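Local coordinates for protein 3-oxo-tetronate kinase (Salmonella typhimurium, PDB 3DQQ) that probably catalyses the ATP-dependent phosphorylation of 3-oxo-tetronate to 3-oxo-tetronate 4-phosphate, as a member of the four-carbon acid sugar kinase family, at residues V338-A350 / G362-I374. Residues are numbered along the deposited sequence; the frame is centred on the assembly and turned at random.
Sequences VEALFSLLAARLA and GETSGVVTQSLGI
Glu339 and Thr364 bridge the N-terminal part of a helix-helix pair in the nucleotide-binding C-terminal domain, where helix 336-351 and helix 362-371 run in roughly the same direction and are linked through strand 356-360. The axes of 338-350 and 362-371 come within 8.4 Å at a crossing angle of -41°. Both helices lie against strand 253-257, whose Leu256 touches Phe342 and Val368; strand 398-402 meets helix 362-371 through Ser365 and Thr369, and helix 288-304 packs on helix 336-351. Apolar contacts fill the middle. Thr364 CG2 sits over one face of the Phe342 ring in a CH-pi contact, 4.2 Å from the centroid and offset toward the rim. Val367 puts CG1 alongside the Glu339 side chain and CG2 against Phe342 CB, while Val368 CG2 rests on the methyl of Ala346. The small residues Ser343, Ala346 and Ala347 let the helices approach closely near Ser371. Past them, Leu372 reaches with CD2 to Ala350 CB, 3.4 Å away, just before Gly373 closes helix 362-371 in a Schellman motif. Two side-chain hydrogen bonds tie the pair. Thr364 OG1 donates to Glu339 OE1 over 2.8 Å, meeting the carboxylate on its syn side, 19° out of plane. The glutamate chain, bent at its second torsion, brings its carboxylate across the threonine side chain at about a right angle. Gly362, Glu363 and Thr364 belong to the predicted ATP site, so Glu339 is a plausible second-shell partner of Thr364. The second bond joins side chain to backbone: with chi1 at 176°, the Ser371 hydroxyl extends across to the other helix, where OG donates to Ser343 O at 2.6 Å, tilted from the carbonyl plane, and so shares that oxygen with the weak helical bond from Ala347 N.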
ATOM      1  N   VAL A 338       4.030 -14.573  -9.877  1.00 40.03           N
ATOM      2  CA  VAL A 338       3.074 -15.263  -9.044  1.00 39.55           C
ATOM      3  C   VAL A 338       1.696 -15.356  -9.741  1.00 39.28           C
ATOM      4  O   VAL A 338       1.112 -16.433  -9.778  1.00 39.64           O
ATOM      5  CB  VAL A 338       2.957 -14.596  -7.657  1.00 39.17           C
ATOM      6  CG1 VAL A 338       1.773 -15.146  -6.891  1.00 38.29           C
ATOM      7  CG2 VAL A 338       4.223 -14.827  -6.884  1.00 37.24           C
ATOM      8  N   GLU A 339       1.176 -14.282 -10.320  1.00 38.41           N
ATOM      9  CA  GLU A 339      -0.087 -14.436 -11.056  1.00 38.51           C
ATOM     10  C   GLU A 339       0.041 -15.448 -12.202  1.00 37.32           C
ATOM     11  O   GLU A 339      -0.815 -16.258 -12.391  1.00 37.97           O
ATOM     12  CB  GLU A 339      -0.625 -13.096 -11.580  1.00 39.75           C
ATOM     13  CG  GLU A 339      -0.997 -12.052 -10.473  1.00 44.89           C
ATOM     14  CD  GLU A 339      -1.840 -12.637  -9.290  1.00 52.76           C
ATOM     15  OE1 GLU A 339      -3.048 -12.890  -9.444  1.00 60.20           O
ATOM     16  OE2 GLU A 339      -1.313 -12.846  -8.178  1.00 58.55           O
ATOM     17  N   ALA A 340       1.130 -15.442 -12.937  1.00 36.08           N
ATOM     18  CA  ALA A 340       1.333 -16.435 -13.963  1.00 35.20           C
ATOM     19  C   ALA A 340       1.280 -17.837 -13.368  1.00 34.71           C
ATOM     20  O   ALA A 340       0.774 -18.767 -14.010  1.00 34.82           O
ATOM     21  CB  ALA A 340       2.659 -16.200 -14.678  1.00 34.01           C
ATOM     22  N   LEU A 341       1.807 -18.014 -12.156  1.00 34.54           N
ATOM     23  CA  LEU A 341       1.784 -19.339 -11.533  1.00 34.76           C
ATOM     24  C   LEU A 341       0.341 -19.739 -11.242  1.00 35.56           C
ATOM     25  O   LEU A 341      -0.076 -20.843 -11.632  1.00 35.84           O
ATOM     26  CB  LEU A 341       2.600 -19.419 -10.248  1.00 34.29           C
ATOM     27  CG  LEU A 341       2.414 -20.734  -9.481  1.00 33.43           C
ATOM     28  CD1 LEU A 341       3.407 -21.809  -9.937  1.00 29.88           C
ATOM     29  CD2 LEU A 341       2.488 -20.486  -8.010  1.00 32.83           C
ATOM     30  N   PHE A 342      -0.402 -18.856 -10.569  1.00 35.48           N
ATOM     31  CA  PHE A 342      -1.800 -19.131 -10.237  1.00 35.80           C
ATOM     32  C   PHE A 342      -2.629 -19.499 -11.466  1.00 36.05           C
ATOM     33  O   PHE A 342      -3.545 -20.344 -11.429  1.00 35.94           O
ATOM     34  CB  PHE A 342      -2.440 -17.932  -9.541  1.00 36.39           C
ATOM     35  CG  PHE A 342      -2.213 -17.906  -8.065  1.00 36.55           C
ATOM     36  CD1 PHE A 342      -2.602 -18.961  -7.274  1.00 38.34           C
ATOM     37  CD2 PHE A 342      -1.616 -16.828  -7.457  1.00 39.19           C
ATOM     38  CE1 PHE A 342      -2.396 -18.940  -5.895  1.00 37.87           C
ATOM     39  CE2 PHE A 342      -1.412 -16.808  -6.067  1.00 38.90           C
ATOM     40  CZ  PHE A 342      -1.807 -17.875  -5.298  1.00 37.26           C
ATOM     41  N   SER A 343      -2.298 -18.857 -12.566  1.00 35.86           N
ATOM     42  CA  SER A 343      -2.947 -19.161 -13.819  1.00 35.51           C
ATOM     43  C   SER A 343      -2.811 -20.634 -14.204  1.00 35.34           C
ATOM     44  O   SER A 343      -3.815 -21.300 -14.434  1.00 35.72           O
ATOM     45  CB  SER A 343      -2.356 -18.301 -14.909  1.00 34.98           C
ATOM     46  OG  SER A 343      -3.023 -18.602 -16.079  1.00 35.92           O
ATOM     47  N   LEU A 344      -1.574 -21.122 -14.273  1.00 34.37           N
ATOM     48  CA  LEU A 344      -1.316 -22.508 -14.572  1.00 34.36           C
ATOM     49  C   LEU A 344      -1.887 -23.474 -13.519  1.00 34.68           C
ATOM     50  O   LEU A 344      -2.310 -24.605 -13.828  1.00 35.09           O
ATOM     51  CB  LEU A 344       0.174 -22.741 -14.642  1.00 33.80           C
ATOM     52  CG  LEU A 344       0.935 -22.035 -15.748  1.00 32.84           C
ATOM     53  CD1 LEU A 344       2.419 -21.888 -15.347  1.00 28.27           C
ATOM     54  CD2 LEU A 344       0.751 -22.803 -17.056  1.00 25.82           C
ATOM     55  N   LEU A 345      -1.872 -23.032 -12.272  1.00 34.92           N
ATOM     56  CA  LEU A 345      -2.228 -23.880 -11.153  1.00 35.12           C
ATOM     57  C   LEU A 345      -3.735 -24.159 -11.216  1.00 36.00           C
ATOM     58  O   LEU A 345      -4.183 -25.315 -11.053  1.00 35.94           O
ATOM     59  CB  LEU A 345      -1.828 -23.190  -9.849  1.00 34.79           C
ATOM     60  CG  LEU A 345      -2.181 -23.869  -8.544  1.00 34.63           C
ATOM     61  CD1 LEU A 345      -1.812 -25.325  -8.583  1.00 35.63           C
ATOM     62  CD2 LEU A 345      -1.486 -23.160  -7.395  1.00 34.19           C
ATOM     63  N   ALA A 346      -4.504 -23.106 -11.513  1.00 35.98           N
ATOM     64  CA  ALA A 346      -5.962 -23.202 -11.537  1.00 35.93           C
ATOM     65  C   ALA A 346      -6.386 -24.169 -12.603  1.00 35.85           C
ATOM     66  O   ALA A 346      -7.192 -25.042 -12.352  1.00 34.92           O
ATOM     67  CB  ALA A 346      -6.604 -21.832 -11.772  1.00 35.92           C
ATOM     68  N   ALA A 347      -5.830 -24.034 -13.800  1.00 36.81           N
ATOM     69  CA  ALA A 347      -6.193 -24.979 -14.881  1.00 37.28           C
ATOM     70  C   ALA A 347      -5.953 -26.418 -14.424  1.00 37.58           C
ATOM     71  O   ALA A 347      -6.845 -27.256 -14.510  1.00 37.99           O
ATOM     72  CB  ALA A 347      -5.442 -24.682 -16.177  1.00 36.51           C
ATOM     73  N   ARG A 348      -4.781 -26.694 -13.877  1.00 37.93           N
ATOM     74  CA  ARG A 348      -4.467 -28.066 -13.462  1.00 38.81           C
ATOM     75  C   ARG A 348      -5.350 -28.602 -12.348  1.00 38.15           C
ATOM     76  O   ARG A 348      -5.735 -29.763 -12.376  1.00 38.14           O
ATOM     77  CB  ARG A 348      -2.993 -28.185 -13.073  1.00 39.14           C
ATOM     78  CG  ARG A 348      -2.086 -28.081 -14.296  1.00 40.56           C
ATOM     79  CD  ARG A 348      -0.666 -27.951 -13.887  1.00 43.20           C
ATOM     80  NE  ARG A 348       0.275 -28.421 -14.913  1.00 48.47           N
ATOM     81  CZ  ARG A 348       0.442 -29.701 -15.288  1.00 48.97           C
ATOM     82  NH1 ARG A 348      -0.271 -30.701 -14.739  1.00 50.29           N
ATOM     83  NH2 ARG A 348       1.347 -29.992 -16.215  1.00 48.53           N
ATOM     84  N   LEU A 349      -5.689 -27.750 -11.388  1.00 37.91           N
ATOM     85  CA  LEU A 349      -6.597 -28.133 -10.312  1.00 37.48           C
ATOM     86  C   LEU A 349      -7.960 -28.520 -10.895  1.00 37.04           C
ATOM     87  O   LEU A 349      -8.533 -29.568 -10.539  1.00 36.05           O
ATOM     88  CB  LEU A 349      -6.707 -27.003  -9.279  1.00 37.12           C
ATOM     89  CG  LEU A 349      -5.459 -26.824  -8.408  1.00 36.78           C
ATOM     90  CD1 LEU A 349      -5.517 -25.559  -7.577  1.00 35.35           C
ATOM     91  CD2 LEU A 349      -5.303 -28.050  -7.511  1.00 37.23           C
ATOM     92  N   ALA A 350      -8.445 -27.708 -11.826  1.00 36.71           N
ATOM     93  CA  ALA A 350      -9.675 -28.054 -12.545  1.00 37.44           C
ATOM     94  C   ALA A 350      -9.540 -29.389 -13.248  1.00 37.63           C
ATOM     95  O   ALA A 350     -10.383 -30.237 -13.020  1.00 37.41           O
ATOM     96  CB  ALA A 350     -10.116 -26.962 -13.543  1.00 36.47           C
ATOM     97  N   GLY A 362      -8.338  -9.351  -6.330  1.00 41.93           N
ATOM     98  CA  GLY A 362      -8.966  -8.982  -7.602  1.00 41.89           C
ATOM     99  C   GLY A 362      -8.176  -9.428  -8.841  1.00 42.68           C
ATOM    100  O   GLY A 362      -8.769  -9.949  -9.799  1.00 42.28           O
ATOM    101  N   GLU A 363      -6.853  -9.223  -8.857  1.00 43.13           N
ATOM    102  CA  GLU A 363      -6.086  -9.707  -9.993  1.00 43.44           C
ATOM    103  C   GLU A 363      -6.153 -11.236 -10.027  1.00 42.48           C
ATOM    104  O   GLU A 363      -6.416 -11.819 -11.068  1.00 41.98           O
ATOM    105  CB  GLU A 363      -4.637  -9.223  -9.979  1.00 45.01           C
ATOM    106  CG  GLU A 363      -4.446  -7.768 -10.521  1.00 52.66           C
ATOM    107  CD  GLU A 363      -5.012  -7.518 -11.974  1.00 61.95           C
ATOM    108  OE1 GLU A 363      -5.754  -6.483 -12.189  1.00 65.01           O
ATOM    109  OE2 GLU A 363      -4.705  -8.362 -12.884  1.00 66.44           O
ATOM    110  N   THR A 364      -5.962 -11.864  -8.878  1.00 41.02           N
ATOM    111  CA  THR A 364      -5.936 -13.293  -8.812  1.00 40.87           C
ATOM    112  C   THR A 364      -7.263 -13.889  -9.263  1.00 40.49           C
ATOM    113  O   THR A 364      -7.266 -14.888 -10.033  1.00 40.47           O
ATOM    114  CB  THR A 364      -5.560 -13.767  -7.408  1.00 40.98           C
ATOM    115  OG1 THR A 364      -4.433 -13.007  -6.972  1.00 41.67           O
ATOM    116  CG2 THR A 364      -5.205 -15.268  -7.397  1.00 40.49           C
ATOM    117  N   SER A 365      -8.370 -13.269  -8.837  1.00 39.13           N
ATOM    118  CA  SER A 365      -9.699 -13.690  -9.302  1.00 38.82           C
ATOM    119  C   SER A 365      -9.793 -13.596 -10.804  1.00 37.53           C
ATOM    120  O   SER A 365     -10.291 -14.491 -11.473  1.00 38.01           O
ATOM    121  CB  SER A 365     -10.812 -12.865  -8.659  1.00 38.64           C
ATOM    122  OG  SER A 365     -10.777 -12.972  -7.222  1.00 40.17           O
ATOM    123  N   GLY A 366      -9.276 -12.516 -11.349  1.00 36.46           N
ATOM    124  CA  GLY A 366      -9.222 -12.370 -12.774  1.00 35.90           C
ATOM    125  C   GLY A 366      -8.469 -13.473 -13.465  1.00 36.15           C
ATOM    126  O   GLY A 366      -8.979 -14.063 -14.422  1.00 36.63           O
ATOM    127  N   VAL A 367      -7.263 -13.777 -12.985  1.00 35.90           N
ATOM    128  CA  VAL A 367      -6.447 -14.730 -13.692  1.00 35.47           C
ATOM    129  C   VAL A 367      -7.008 -16.139 -13.549  1.00 35.35           C
ATOM    130  O   VAL A 367      -6.891 -16.930 -14.488  1.00 35.55           O
ATOM    131  CB  VAL A 367      -4.915 -14.705 -13.327  1.00 35.67           C
ATOM    132  CG1 VAL A 367      -4.406 -13.315 -13.018  1.00 32.22           C
ATOM    133  CG2 VAL A 367      -4.601 -15.677 -12.234  1.00 36.92           C
ATOM    134  N   VAL A 368      -7.614 -16.444 -12.406  1.00 35.24           N
ATOM    135  CA  VAL A 368      -8.189 -17.771 -12.190  1.00 35.65           C
ATOM    136  C   VAL A 368      -9.391 -17.993 -13.096  1.00 36.65           C
ATOM    137  O   VAL A 368      -9.565 -19.069 -13.672  1.00 37.27           O
ATOM    138  CB  VAL A 368      -8.619 -17.999 -10.728  1.00 35.30           C
ATOM    139  CG1 VAL A 368      -9.580 -19.160 -10.629  1.00 35.01           C
ATOM    140  CG2 VAL A 368      -7.412 -18.264  -9.862  1.00 35.18           C
ATOM    141  N   THR A 369     -10.214 -16.967 -13.213  1.00 37.26           N
ATOM    142  CA  THR A 369     -11.373 -17.027 -14.046  1.00 38.13           C
ATOM    143  C   THR A 369     -10.973 -17.151 -15.483  1.00 38.46           C
ATOM    144  O   THR A 369     -11.522 -17.943 -16.209  1.00 36.88           O
ATOM    145  CB  THR A 369     -12.228 -15.783 -13.846  1.00 38.34           C
ATOM    146  OG1 THR A 369     -13.082 -16.019 -12.734  1.00 39.75           O
ATOM    147  CG2 THR A 369     -13.127 -15.537 -15.023  1.00 40.03           C
ATOM    148  N   GLN A 370     -10.017 -16.350 -15.910  1.00 40.59           N
ATOM    149  CA  GLN A 370      -9.618 -16.413 -17.291  1.00 41.80           C
ATOM    150  C   GLN A 370      -8.945 -17.739 -17.574  1.00 40.92           C
ATOM    151  O   GLN A 370      -9.118 -18.280 -18.632  1.00 41.30           O
ATOM    152  CB  GLN A 370      -8.716 -15.259 -17.685  1.00 42.69           C
ATOM    153  CG  GLN A 370      -8.254 -15.340 -19.179  1.00 44.74           C
ATOM    154  CD  GLN A 370      -7.206 -14.203 -19.621  1.00 49.73           C
ATOM    155  OE1 GLN A 370      -6.947 -13.184 -18.884  1.00 56.31           O
ATOM    156  NE2 GLN A 370      -6.597 -14.401 -20.844  1.00 53.77           N
ATOM    157  N   SER A 371      -8.213 -18.283 -16.609  1.00 40.20           N
ATOM    158  CA  SER A 371      -7.546 -19.549 -16.788  1.00 39.00           C
ATOM    159  C   SER A 371      -8.503 -20.706 -16.959  1.00 38.09           C
ATOM    160  O   SER A 371      -8.249 -21.599 -17.719  1.00 38.61           O
ATOM    161  CB  SER A 371      -6.658 -19.827 -15.598  1.00 39.19           C
ATOM    162  OG  SER A 371      -6.081 -21.111 -15.727  1.00 40.55           O
ATOM    163  N   LEU A 372      -9.598 -20.726 -16.237  1.00 37.24           N
ATOM    164  CA  LEU A 372     -10.571 -21.785 -16.417  1.00 36.79           C
ATOM    165  C   LEU A 372     -11.486 -21.478 -17.624  1.00 36.81           C
ATOM    166  O   LEU A 372     -12.374 -22.256 -17.982  1.00 36.05           O
ATOM    167  CB  LEU A 372     -11.379 -21.937 -15.143  1.00 36.55           C
ATOM    168  CG  LEU A 372     -10.548 -22.209 -13.894  1.00 36.51           C
ATOM    169  CD1 LEU A 372     -11.380 -22.043 -12.640  1.00 37.09           C
ATOM    170  CD2 LEU A 372      -9.938 -23.592 -13.968  1.00 35.37           C
ATOM    171  N   GLY A 373     -11.278 -20.325 -18.260  1.00 37.06           N
ATOM    172  CA  GLY A 373     -12.058 -19.942 -19.432  1.00 36.39           C
ATOM    173  C   GLY A 373     -13.499 -19.676 -19.119  1.00 35.88           C
ATOM    174  O   GLY A 373     -14.340 -19.936 -19.936  1.00 35.77           O
ATOM    175  N   ILE A 374     -13.772 -19.169 -17.926  1.00 36.02           N
ATOM    176  CA  ILE A 374     -15.113 -18.812 -17.520  1.00 36.24           C
ATOM    177  C   ILE A 374     -15.434 -17.420 -17.970  1.00 36.51           C
ATOM    178  O   ILE A 374     -14.667 -16.523 -17.781  1.00 38.24           O
ATOM    179  CB  ILE A 374     -15.255 -18.892 -16.032  1.00 36.04           C
ATOM    180  CG1 ILE A 374     -15.172 -20.362 -15.612  1.00 34.50           C
ATOM    181  CG2 ILE A 374     -16.542 -18.231 -15.605  1.00 34.88           C
ATOM    182  CD1 ILE A 374     -14.864 -20.534 -14.189  1.00 34.55           C
TER